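PDB 1Z03: 2-oxo-1,2-dihydroquinoline 8-monooxygenase, oxygenase component from Pseudomonas putida, which probably hydroxylates 2-oxo-1,2-dihydroquinoline at carbon 8, as a Rieske-type oxygenase component that carries a [2Fe-2S] cluster and a separate iron ion. Local coordinates for residues W265-K270 against R290-S295; T294-P299 against I395-L400; P186-V191 against H311-E316. All blocks are in the same frame, centred on the assembly; numbering follows the deposited sequence.

Interaction 1 of 3, residues W265-K270 against R290-S295; sequences WLFTDK and RHYRTS. With OCH (quinolin-2(1H)-one), chain I.
Phe267, His291 and Tyr292 form an aromatic cluster at the substrate pocket, Tyr292 as its wall and the other two behind, and join the loop after strand 261-264 to the residues that lead into strand 293-297. Phe267 turns an edge to the face of Tyr292, an edge-to-face pair with planes at 75° and centroids 5.3 Å apart; its CE1 lies 4.0 Å from Tyr292 CE2. The same ring packs against backbone: His291 CA sits over one of its faces in a CH-pi contact, 4.0 Å from the centroid, and Phe267 CD1 comes within 3.1 Å of Tyr292 O, a buried carbonyl with no hydrogen-bond partner. The His291 ring meets Phe267 with its own edge. C9 of quinolin-2(1H)-one lies over the rim of the opposite face of Tyr292, and the closest approach is C10 to Tyr292 CE1, 3.6 Å. Tyr292 thus stands as a flat partition between Phe267 and the substrate, with CG set between the backbone N and the carbonyl carbon (chi1 63°). Were an alanine to replace Phe267, the tyrosine face turned from the ligand would probably lose its backing and the ring would be freer to tilt. Leu266, apolar and branched, fills the space beside the ring, its CD1 3.7 Å from Tyr292 CE1. A more polar link lies beyond it: one water donates to Leu266 O (2.9 Å) and accepts from Arg293 NH2 (3.0 Å), whose side chain lies beside that of Trp265, the guanidinium plane turned 74° from the indole. Arg293 suits this place because Glu305 takes its NE in a salt bridge and the carbonyls of Phe180 and Pro181 take its terminal nitrogens. Trp307 adds a further edge-to-face ring to Tyr292, and strand 293-297 continues onward between strands 261-264 and 301-305 of the antiparallel sheet.

Interaction 2 of 3, residues T294-P299 against I395-L400; sequences TSVVLP and ITWRKL. With OCH (quinolin-2(1H)-one), chain I.
Trp397 NE1 is hydrogen-bonded to Tyr33 OH, which satisfies the one polar atom of an indole that otherwise meets Val296, Leu298 and Pro299 through carbon. CG leaves the helix roughly anti to the backbone N (chi1 152°), and this carries the six-membered ring across to the strand. Val296 CG2 lies over a face of that ring, 4.1 Å from its centroid and 20° off the normal, a CH-pi contact; CG1 of the same valine touches Trp397 CE3 at 3.9 Å. A beta-branched residue suits the spot because one methyl can rest on the ring face while the other reaches past its rim. Further along, the indole rim runs into the chain where it leaves the strand: Leu298 N lies at the ring edge, 3.9 Å from Trp397 CZ3, and Pro299 C approaches Trp397 CH2 to 4.0 Å just beyond a cis peptide bond. Leu298 reaches back with CD2, 4.0 Å from Trp397 CH2, and its CG meets Leu400 CD1 at 4.3 Å, one helical turn on from the tryptophan. Phe217 adds an edge-to-face contact to the indole. Thr294, two residues before Val296 and on the same face of the strand, sets CG2 3.8 Å from N2 of quinolin-2(1H)-one. The arrangement is that of a helix, 392-404, packed on a face of an antiparallel sheet, here in the iron-binding ring-hydroxylase domain, whose family belongs to the Bet v 1-like group.

Interaction 3 of 3, residues P186-V191 against H311-E316; sequences PSSPSV and HVVQYE. With OCH (quinolin-2(1H)-one), chain I.
Tyr315 OH donates a short hydrogen bond of 2.6 Å to Pro189 O, approaching at a C=O...donor angle of 141° and tilted 20° from the carbonyl plane. The bond joins strand to loop, and a tyrosine fits because its ring can pack among apolar groups while its hydroxyl meets the backbone at the far side. Pro189 offers that carbonyl and presses its apolar ring against Val313; Val313 CG1 also lies 3.4 Å from Pro189 O. The other branch of the valine, CG2, rests over a face of the Tyr315 ring, and Val313 CB meets Ser188 CB at 3.7 Å, so this small residue is wedged between tyrosine, proline and serine. At the loop's start, Pro186 CG sits over the His311 ring, 3.9 Å from its centroid, a CH-pi contact. Two waters fill in where the chains do not bond directly: one donates to Pro186 O (2.9 Å) and accepts from His311 N (2.9 Å), the other links Ser188 OG to Val312 O. Farther out, Asp193 takes the amide of Ser190 and Leu192 N bonds to Ser190 OG, which helps shape the loop behind Pro189. Gln314, between Val313 and Tyr315, goes to the reverse face of the strand, where its NE2 is 3.5 Å from C5 of quinolin-2(1H)-one and bonds to Asn362 OD1. The loop 186-191 therefore lies on the face of the sheet turned from the ligand, across strand 313-320, which runs between strands 301-305 and 325-335.

All three contacts belong to the ring-hydroxylase part of the chain and reach one seven-stranded antiparallel sheet. Interactions 1 and 2 share Thr294 and Ser295 on strand 293-297, with centres about 16 Å apart: the first lies where that strand begins, the second where it ends. Interaction 3 uses strand 313-320, separated from 293-297 by strand 301-305; its centre is about 15 Å from that of interaction 1 and 18 Å from that of interaction 2. Along the chain, interaction 1 is nested between the segments of interaction 3, whereas interactions 2 and 3 interleave. Residues on or next to these two strands line the quinolin-2(1H)-one pocket, while the loops and the helix pack against them.

Interaction 1 of 3, residues W265-K270 against R290-S295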
loop_
_atom_site.group_PDB
_atom_site.type_symbol
_atom_site.label_atom_id
_atom_site.label_comp_id
_atom_site.label_asym_id
_atom_site.label_seq_id
_atom_site.Cartn_x
_atom_site.Cartn_y
_atom_site.Cartn_z
ATOM N N TRP A 265 11.385 10.745 -40.192
ATOM C CA TRP A 265 11.073 11.435 -41.442
ATOM C C TRP A 265 9.593 11.388 -41.800
ATOM O O TRP A 265 9.215 10.864 -42.849
ATOM C CB TRP A 265 11.896 10.854 -42.604
ATOM C CG TRP A 265 13.380 11.012 -42.446
ATOM C CD1 TRP A 265 14.292 10.013 -42.269
ATOM C CD2 TRP A 265 14.127 12.241 -42.447
ATOM N NE1 TRP A 265 15.561 10.538 -42.160
ATOM C CE2 TRP A 265 15.490 11.901 -42.265
ATOM C CE3 TRP A 265 13.780 13.593 -42.585
ATOM C CZ2 TRP A 265 16.504 12.863 -42.217
ATOM C CZ3 TRP A 265 14.790 14.554 -42.539
ATOM C CH2 TRP A 265 16.137 14.180 -42.356
ATOM N N LEU A 266 8.758 11.943 -40.930
ATOM C CA LEU A 266 7.327 11.963 -41.181
ATOM C C LEU A 266 7.033 12.874 -42.374
ATOM O O LEU A 266 7.753 13.847 -42.628
ATOM C CB LEU A 266 6.572 12.460 -39.939
ATOM C CG LEU A 266 6.863 11.715 -38.633
ATOM C CD1 LEU A 266 5.794 12.055 -37.599
ATOM C CD2 LEU A 266 6.891 10.220 -38.895
ATOM N N PHE A 267 5.976 12.543 -43.104
ATOM C CA PHE A 267 5.566 13.313 -44.268
ATOM C C PHE A 267 6.584 13.326 -45.407
ATOM O O PHE A 267 6.876 14.367 -45.996
ATOM C CB PHE A 267 5.174 14.739 -43.852
ATOM C CG PHE A 267 3.942 14.782 -42.990
ATOM C CD1 PHE A 267 4.020 14.512 -41.626
ATOM C CD2 PHE A 267 2.689 14.991 -43.560
ATOM C CE1 PHE A 267 2.868 14.439 -40.841
ATOM C CE2 PHE A 267 1.534 14.922 -42.791
ATOM C CZ PHE A 267 1.621 14.643 -41.426
ATOM N N THR A 268 7.127 12.139 -45.673
ATOM C CA THR A 268 8.060 11.861 -46.769
ATOM C C THR A 268 7.639 10.428 -47.100
ATOM O O THR A 268 6.813 9.859 -46.380
ATOM C CB THR A 268 9.549 11.864 -46.346
ATOM O OG1 THR A 268 9.819 10.729 -45.520
ATOM C CG2 THR A 268 9.897 13.137 -45.600
ATOM N N ASP A 269 8.169 9.824 -48.159
ATOM C CA ASP A 269 7.739 8.462 -48.464
ATOM C C ASP A 269 8.250 7.415 -47.489
ATOM O O ASP A 269 7.834 6.260 -47.555
ATOM C CB ASP A 269 8.110 8.038 -49.893
ATOM C CG ASP A 269 9.054 8.997 -50.571
ATOM O OD1 ASP A 269 8.806 10.221 -50.510
ATOM O OD2 ASP A 269 10.033 8.520 -51.189
ATOM N N LYS A 270 9.138 7.809 -46.582
ATOM C CA LYS A 270 9.667 6.854 -45.617
ATOM C C LYS A 270 8.610 6.442 -44.593
ATOM O O LYS A 270 8.756 5.429 -43.909
ATOM C CB LYS A 270 10.911 7.429 -44.937
ATOM C CG LYS A 270 12.062 7.620 -45.919
ATOM C CD LYS A 270 13.311 8.169 -45.256
ATOM C CE LYS A 270 14.365 8.553 -46.293
ATOM N NZ LYS A 270 14.693 7.414 -47.193
ATOM N N ARG A 290 -2.812 18.267 -41.709
ATOM C CA ARG A 290 -2.143 18.448 -40.424
ATOM C C ARG A 290 -0.727 17.872 -40.533
ATOM O O ARG A 290 -0.527 16.664 -40.405
ATOM C CB ARG A 290 -2.923 17.720 -39.327
ATOM C CG ARG A 290 -2.459 18.000 -37.905
ATOM C CD ARG A 290 -2.885 19.377 -37.434
ATOM N NE ARG A 290 -2.058 20.457 -37.958
ATOM C CZ ARG A 290 -0.786 20.656 -37.626
ATOM N NH1 ARG A 290 -0.109 21.672 -38.148
ATOM N NH2 ARG A 290 -0.185 19.835 -36.778
ATOM N N HIS A 291 0.246 18.746 -40.779
ATOM C CA HIS A 291 1.643 18.340 -40.922
ATOM C C HIS A 291 2.416 18.543 -39.631
ATOM O O HIS A 291 2.346 19.603 -39.014
ATOM C CB HIS A 291 2.318 19.150 -42.030
ATOM C CG HIS A 291 1.563 19.142 -43.319
ATOM N ND1 HIS A 291 1.455 18.020 -44.111
ATOM C CD2 HIS A 291 0.835 20.106 -43.929
ATOM C CE1 HIS A 291 0.692 18.292 -45.154
ATOM N NE2 HIS A 291 0.301 19.551 -45.067
ATOM N N TYR A 292 3.175 17.527 -39.238
ATOM C CA TYR A 292 3.963 17.590 -38.014
ATOM C C TYR A 292 5.067 16.541 -38.089
ATOM O O TYR A 292 5.055 15.674 -38.964
ATOM C CB TYR A 292 3.060 17.314 -36.812
ATOM C CG TYR A 292 2.469 15.923 -36.840
ATOM C CD1 TYR A 292 3.178 14.830 -36.334
ATOM C CD2 TYR A 292 1.227 15.684 -37.428
ATOM C CE1 TYR A 292 2.670 13.543 -36.414
ATOM C CE2 TYR A 292 0.709 14.392 -37.512
ATOM C CZ TYR A 292 1.439 13.330 -37.002
ATOM O OH TYR A 292 0.939 12.055 -37.096
ATOM N N ARG A 293 6.014 16.614 -37.163
ATOM C CA ARG A 293 7.117 15.667 -37.136
ATOM C C ARG A 293 7.626 15.445 -35.717
ATOM O O ARG A 293 7.834 16.393 -34.962
ATOM C CB ARG A 293 8.260 16.163 -38.018
ATOM C CG ARG A 293 9.423 15.198 -38.097
ATOM C CD ARG A 293 10.374 15.591 -39.202
ATOM N NE ARG A 293 10.994 16.892 -38.983
ATOM C CZ ARG A 293 11.790 17.491 -39.868
ATOM N NH1 ARG A 293 12.325 18.671 -39.593
ATOM N NH2 ARG A 293 12.036 16.912 -41.037
ATOM N N THR A 294 7.838 14.186 -35.363
ATOM C CA THR A 294 8.318 13.854 -34.030
ATOM C C THR A 294 9.765 13.370 -33.990
ATOM O O THR A 294 10.252 12.702 -34.908
ATOM C CB THR A 294 7.425 12.780 -33.369
ATOM O OG1 THR A 294 7.330 11.642 -34.231
ATOM C CG2 THR A 294 6.030 13.321 -33.115
ATOM N N SER A 295 10.440 13.718 -32.901
ATOM C CA SER A 295 11.824 13.336 -32.669
ATOM C C SER A 295 11.980 13.192 -31.159
ATOM O O SER A 295 11.197 13.765 -30.400
ATOM C CB SER A 295 12.773 14.425 -33.180
ATOM O OG SER A 295 12.585 15.648 -32.482
HETATM O O1 OCH I . 2.947 10.888 -33.043
HETATM N N2 OCH I . 2.905 12.386 -31.264
HETATM C C3 OCH I . 2.394 13.536 -30.611
HETATM C C4 OCH I . 2.903 13.951 -29.325
HETATM C C5 OCH I . 2.353 15.087 -28.733
HETATM C C6 OCH I . 1.310 15.821 -29.381
HETATM C C7 OCH I . 0.819 15.424 -30.623
HETATM C C8 OCH I . 1.329 14.291 -31.266
HETATM C C9 OCH I . 0.820 13.839 -32.596
HETATM C C10 OCH I . 1.317 12.748 -33.199
HETATM C C1 OCH I . 2.444 11.901 -32.556
HETATM O O HOH W 1 10.521 14.831 -42.482
#

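Interaction 2 of 3, residues T294-P299 against I395-L400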
loop_
_atom_site.group_PDB
_atom_site.type_symbol
_atom_site.label_atom_id
_atom_site.label_comp_id
_atom_site.label_asym_id
_atom_site.label_seq_id
_atom_site.Cartn_x
_atom_site.Cartn_y
_atom_site.Cartn_z
ATOM N N THR A 294 7.838 14.186 -35.363
ATOM C CA THR A 294 8.318 13.854 -34.030
ATOM C C THR A 294 9.765 13.370 -33.990
ATOM O O THR A 294 10.252 12.702 -34.908
ATOM C CB THR A 294 7.425 12.780 -33.369
ATOM O OG1 THR A 294 7.330 11.642 -34.231
ATOM C CG2 THR A 294 6.030 13.321 -33.115
ATOM N N SER A 295 10.440 13.718 -32.901
ATOM C CA SER A 295 11.824 13.336 -32.669
ATOM C C SER A 295 11.980 13.192 -31.159
ATOM O O SER A 295 11.197 13.765 -30.400
ATOM C CB SER A 295 12.773 14.425 -33.180
ATOM O OG SER A 295 12.585 15.648 -32.482
ATOM N N VAL A 296 12.971 12.418 -30.723
ATOM C CA VAL A 296 13.212 12.244 -29.300
ATOM C C VAL A 296 14.716 12.190 -29.029
ATOM O O VAL A 296 15.476 11.609 -29.807
ATOM C CB VAL A 296 12.518 10.963 -28.769
ATOM C CG1 VAL A 296 13.034 9.737 -29.501
ATOM C CG2 VAL A 296 12.740 10.832 -27.262
ATOM N N VAL A 297 15.135 12.822 -27.935
ATOM C CA VAL A 297 16.543 12.859 -27.552
ATOM C C VAL A 297 16.696 12.536 -26.060
ATOM O O VAL A 297 15.755 12.716 -25.281
ATOM C CB VAL A 297 17.173 14.275 -27.820
ATOM C CG1 VAL A 297 17.007 14.670 -29.284
ATOM C CG2 VAL A 297 16.528 15.322 -26.928
ATOM N N LEU A 298 17.873 12.057 -25.664
ATOM C CA LEU A 298 18.139 11.758 -24.261
ATOM C C LEU A 298 18.013 13.065 -23.476
ATOM O O LEU A 298 18.327 14.141 -23.998
ATOM C CB LEU A 298 19.553 11.182 -24.101
ATOM C CG LEU A 298 19.748 9.683 -24.372
ATOM C CD1 LEU A 298 21.225 9.368 -24.550
ATOM C CD2 LEU A 298 19.169 8.872 -23.215
ATOM N N PRO A 299 17.561 12.999 -22.206
ATOM C CA PRO A 299 17.162 11.808 -21.439
ATOM C C PRO A 299 15.768 11.255 -21.750
ATOM O O PRO A 299 15.272 10.375 -21.037
ATOM C CB PRO A 299 17.264 12.284 -19.998
ATOM C CG PRO A 299 16.826 13.718 -20.104
ATOM C CD PRO A 299 17.569 14.197 -21.344
ATOM N N ILE A 395 12.132 0.845 -30.574
ATOM C CA ILE A 395 13.348 0.031 -30.587
ATOM C C ILE A 395 14.597 0.866 -30.876
ATOM O O ILE A 395 15.628 0.709 -30.224
ATOM C CB ILE A 395 13.246 -1.120 -31.628
ATOM C CG1 ILE A 395 12.187 -2.130 -31.177
ATOM C CG2 ILE A 395 14.608 -1.803 -31.791
ATOM C CD1 ILE A 395 11.878 -3.199 -32.191
ATOM N N THR A 396 14.499 1.768 -31.846
ATOM C CA THR A 396 15.635 2.610 -32.206
ATOM C C THR A 396 16.004 3.533 -31.047
ATOM O O THR A 396 17.186 3.791 -30.782
ATOM C CB THR A 396 15.312 3.438 -33.463
ATOM O OG1 THR A 396 14.984 2.546 -34.533
ATOM C CG2 THR A 396 16.500 4.286 -33.875
ATOM N N TRP A 397 14.983 4.026 -30.359
ATOM C CA TRP A 397 15.181 4.903 -29.211
ATOM C C TRP A 397 15.896 4.137 -28.095
ATOM O O TRP A 397 16.878 4.620 -27.542
ATOM C CB TRP A 397 13.821 5.442 -28.730
ATOM C CG TRP A 397 13.755 5.793 -27.263
ATOM C CD1 TRP A 397 13.031 5.143 -26.297
ATOM C CD2 TRP A 397 14.456 6.852 -26.592
ATOM N NE1 TRP A 397 13.242 5.728 -25.070
ATOM C CE2 TRP A 397 14.111 6.777 -25.220
ATOM C CE3 TRP A 397 15.346 7.850 -27.012
ATOM C CZ2 TRP A 397 14.626 7.667 -24.266
ATOM C CZ3 TRP A 397 15.862 8.739 -26.057
ATOM C CH2 TRP A 397 15.498 8.636 -24.703
ATOM N N ARG A 398 15.414 2.936 -27.781
ATOM C CA ARG A 398 16.013 2.130 -26.724
ATOM C C ARG A 398 17.490 1.852 -26.965
ATOM O O ARG A 398 18.284 1.850 -26.017
ATOM C CB ARG A 398 15.282 0.799 -26.581
ATOM C CG ARG A 398 13.827 0.914 -26.168
ATOM C CD ARG A 398 13.232 -0.470 -25.960
ATOM N NE ARG A 398 11.806 -0.410 -25.669
ATOM C CZ ARG A 398 11.021 -1.478 -25.561
ATOM N NH1 ARG A 398 9.728 -1.326 -25.296
ATOM N NH2 ARG A 398 11.527 -2.697 -25.725
ATOM N N LYS A 399 17.856 1.596 -28.223
ATOM C CA LYS A 399 19.248 1.316 -28.566
ATOM C C LYS A 399 20.128 2.541 -28.394
ATOM O O LYS A 399 21.189 2.463 -27.783
ATOM C CB LYS A 399 19.369 0.817 -30.008
ATOM C CG LYS A 399 18.778 -0.562 -30.257
ATOM C CD LYS A 399 19.056 -0.983 -31.694
ATOM C CE LYS A 399 18.317 -2.256 -32.074
ATOM N NZ LYS A 399 18.555 -2.607 -33.509
ATOM N N LEU A 400 19.694 3.681 -28.923
ATOM C CA LEU A 400 20.503 4.886 -28.800
ATOM C C LEU A 400 20.596 5.343 -27.348
ATOM O O LEU A 400 21.630 5.839 -26.923
ATOM C CB LEU A 400 19.941 5.999 -29.688
ATOM C CG LEU A 400 18.759 6.856 -29.255
ATOM C CD1 LEU A 400 19.231 7.961 -28.333
ATOM C CD2 LEU A 400 18.118 7.455 -30.495
HETATM O O1 OCH I . 2.947 10.888 -33.043
HETATM N N2 OCH I . 2.905 12.386 -31.264
HETATM C C3 OCH I . 2.394 13.536 -30.611
HETATM C C4 OCH I . 2.903 13.951 -29.325
HETATM C C5 OCH I . 2.353 15.087 -28.733
HETATM C C6 OCH I . 1.310 15.821 -29.381
HETATM C C7 OCH I . 0.819 15.424 -30.623
HETATM C C8 OCH I . 1.329 14.291 -31.266
HETATM C C9 OCH I . 0.820 13.839 -32.596
HETATM C C10 OCH I . 1.317 12.748 -33.199
HETATM C C1 OCH I . 2.444 11.901 -32.556
#

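Interaction 3 of 3, residues P186-V191 against H311-E316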
loop_
_atom_site.group_PDB
_atom_site.type_symbol
_atom_site.label_atom_id
_atom_site.label_comp_id
_atom_site.label_asym_id
_atom_site.label_seq_id
_atom_site.Cartn_x
_atom_site.Cartn_y
_atom_site.Cartn_z
ATOM N N PRO A 186 7.173 25.983 -41.236
ATOM C CA PRO A 186 8.240 26.858 -40.744
ATOM C C PRO A 186 8.968 26.227 -39.560
ATOM O O PRO A 186 8.439 25.326 -38.910
ATOM C CB PRO A 186 7.493 28.151 -40.378
ATOM C CG PRO A 186 6.092 27.693 -40.103
ATOM C CD PRO A 186 5.859 26.650 -41.164
ATOM N N SER A 187 10.177 26.701 -39.287
ATOM C CA SER A 187 10.990 26.173 -38.197
ATOM C C SER A 187 10.381 26.270 -36.795
ATOM O O SER A 187 9.852 27.307 -36.397
ATOM C CB SER A 187 12.356 26.860 -38.196
ATOM O OG SER A 187 13.072 26.537 -39.372
ATOM N N SER A 188 10.474 25.175 -36.047
ATOM C CA SER A 188 9.957 25.134 -34.684
ATOM C C SER A 188 10.945 25.833 -33.765
ATOM O O SER A 188 12.154 25.604 -33.855
ATOM C CB SER A 188 9.780 23.685 -34.214
ATOM O OG SER A 188 8.724 23.039 -34.900
ATOM N N PRO A 189 10.446 26.698 -32.867
ATOM C CA PRO A 189 11.325 27.411 -31.939
ATOM C C PRO A 189 11.796 26.509 -30.798
ATOM O O PRO A 189 11.224 25.453 -30.544
ATOM C CB PRO A 189 10.442 28.552 -31.444
ATOM C CG PRO A 189 9.091 27.922 -31.412
ATOM C CD PRO A 189 9.054 27.165 -32.730
ATOM N N SER A 190 12.842 26.939 -30.112
ATOM C CA SER A 190 13.381 26.188 -28.996
ATOM C C SER A 190 13.115 26.978 -27.722
ATOM O O SER A 190 12.842 28.182 -27.768
ATOM C CB SER A 190 14.885 25.984 -29.188
ATOM O OG SER A 190 15.509 25.529 -27.998
ATOM N N VAL A 191 13.168 26.299 -26.584
ATOM C CA VAL A 191 12.961 26.969 -25.311
ATOM C C VAL A 191 14.141 27.916 -25.098
ATOM O O VAL A 191 14.052 28.877 -24.327
ATOM C CB VAL A 191 12.892 25.947 -24.146
ATOM C CG1 VAL A 191 13.018 26.657 -22.817
ATOM C CG2 VAL A 191 11.569 25.202 -24.197
ATOM N N HIS A 311 4.346 27.600 -36.449
ATOM C CA HIS A 311 5.104 28.446 -35.536
ATOM C C HIS A 311 4.998 28.012 -34.075
ATOM O O HIS A 311 5.643 28.588 -33.205
ATOM C CB HIS A 311 4.663 29.903 -35.689
ATOM C CG HIS A 311 4.868 30.445 -37.070
ATOM N ND1 HIS A 311 3.838 30.942 -37.841
ATOM C CD2 HIS A 311 5.985 30.541 -37.831
ATOM C CE1 HIS A 311 4.312 31.319 -39.015
ATOM N NE2 HIS A 311 5.612 31.085 -39.035
ATOM N N VAL A 312 4.185 26.999 -33.805
ATOM C CA VAL A 312 4.038 26.501 -32.444
ATOM C C VAL A 312 4.614 25.087 -32.401
ATOM O O VAL A 312 4.471 24.323 -33.360
ATOM C CB VAL A 312 2.553 26.459 -32.011
ATOM C CG1 VAL A 312 2.456 26.139 -30.514
ATOM C CG2 VAL A 312 1.877 27.791 -32.325
ATOM N N VAL A 313 5.282 24.743 -31.302
ATOM C CA VAL A 313 5.873 23.416 -31.161
ATOM C C VAL A 313 5.529 22.838 -29.786
ATOM O O VAL A 313 5.375 23.584 -28.816
ATOM C CB VAL A 313 7.424 23.473 -31.335
ATOM C CG1 VAL A 313 8.047 24.362 -30.275
ATOM C CG2 VAL A 313 8.016 22.078 -31.266
ATOM N N GLN A 314 5.383 21.516 -29.708
ATOM C CA GLN A 314 5.077 20.870 -28.432
ATOM C C GLN A 314 6.251 20.036 -27.943
ATOM O O GLN A 314 6.826 19.258 -28.695
ATOM C CB GLN A 314 3.835 19.967 -28.536
ATOM C CG GLN A 314 3.411 19.361 -27.178
ATOM C CD GLN A 314 2.000 18.789 -27.173
ATOM O OE1 GLN A 314 1.093 19.325 -27.815
ATOM N NE2 GLN A 314 1.802 17.706 -26.420
ATOM N N TYR A 315 6.608 20.217 -26.678
ATOM C CA TYR A 315 7.694 19.459 -26.068
ATOM C C TYR A 315 7.131 18.694 -24.878
ATOM O O TYR A 315 6.277 19.202 -24.152
ATOM C CB TYR A 315 8.810 20.388 -25.569
ATOM C CG TYR A 315 9.589 21.098 -26.654
ATOM C CD1 TYR A 315 9.526 22.484 -26.789
ATOM C CD2 TYR A 315 10.386 20.382 -27.552
ATOM C CE1 TYR A 315 10.237 23.144 -27.794
ATOM C CE2 TYR A 315 11.102 21.033 -28.562
ATOM C CZ TYR A 315 11.022 22.411 -28.677
ATOM O OH TYR A 315 11.717 23.052 -29.680
ATOM N N GLU A 316 7.604 17.470 -24.680
ATOM C CA GLU A 316 7.162 16.674 -23.547
ATOM C C GLU A 316 8.359 16.019 -22.879
ATOM O O GLU A 316 9.338 15.675 -23.542
ATOM C CB GLU A 316 6.170 15.588 -23.980
ATOM C CG GLU A 316 4.915 16.113 -24.675
ATOM C CD GLU A 316 3.833 15.059 -24.796
ATOM O OE1 GLU A 316 4.153 13.855 -24.734
ATOM O OE2 GLU A 316 2.658 15.428 -24.973
HETATM O O1 OCH I . 2.947 10.888 -33.043
HETATM N N2 OCH I . 2.905 12.386 -31.264
HETATM C C3 OCH I . 2.394 13.536 -30.611
HETATM C C4 OCH I . 2.903 13.951 -29.325
HETATM C C5 OCH I . 2.353 15.087 -28.733
HETATM C C6 OCH I . 1.310 15.821 -29.381
HETATM C C7 OCH I . 0.819 15.424 -30.623
HETATM C C8 OCH I . 1.329 14.291 -31.266
HETATM C C9 OCH I . 0.820 13.839 -32.596
HETATM C C10 OCH I . 1.317 12.748 -33.199
HETATM C C1 OCH I . 2.444 11.901 -32.556
HETATM O O HOH W 2 5.802 25.426 -37.652
HETATM O O HOH W 3 6.754 24.555 -35.092
#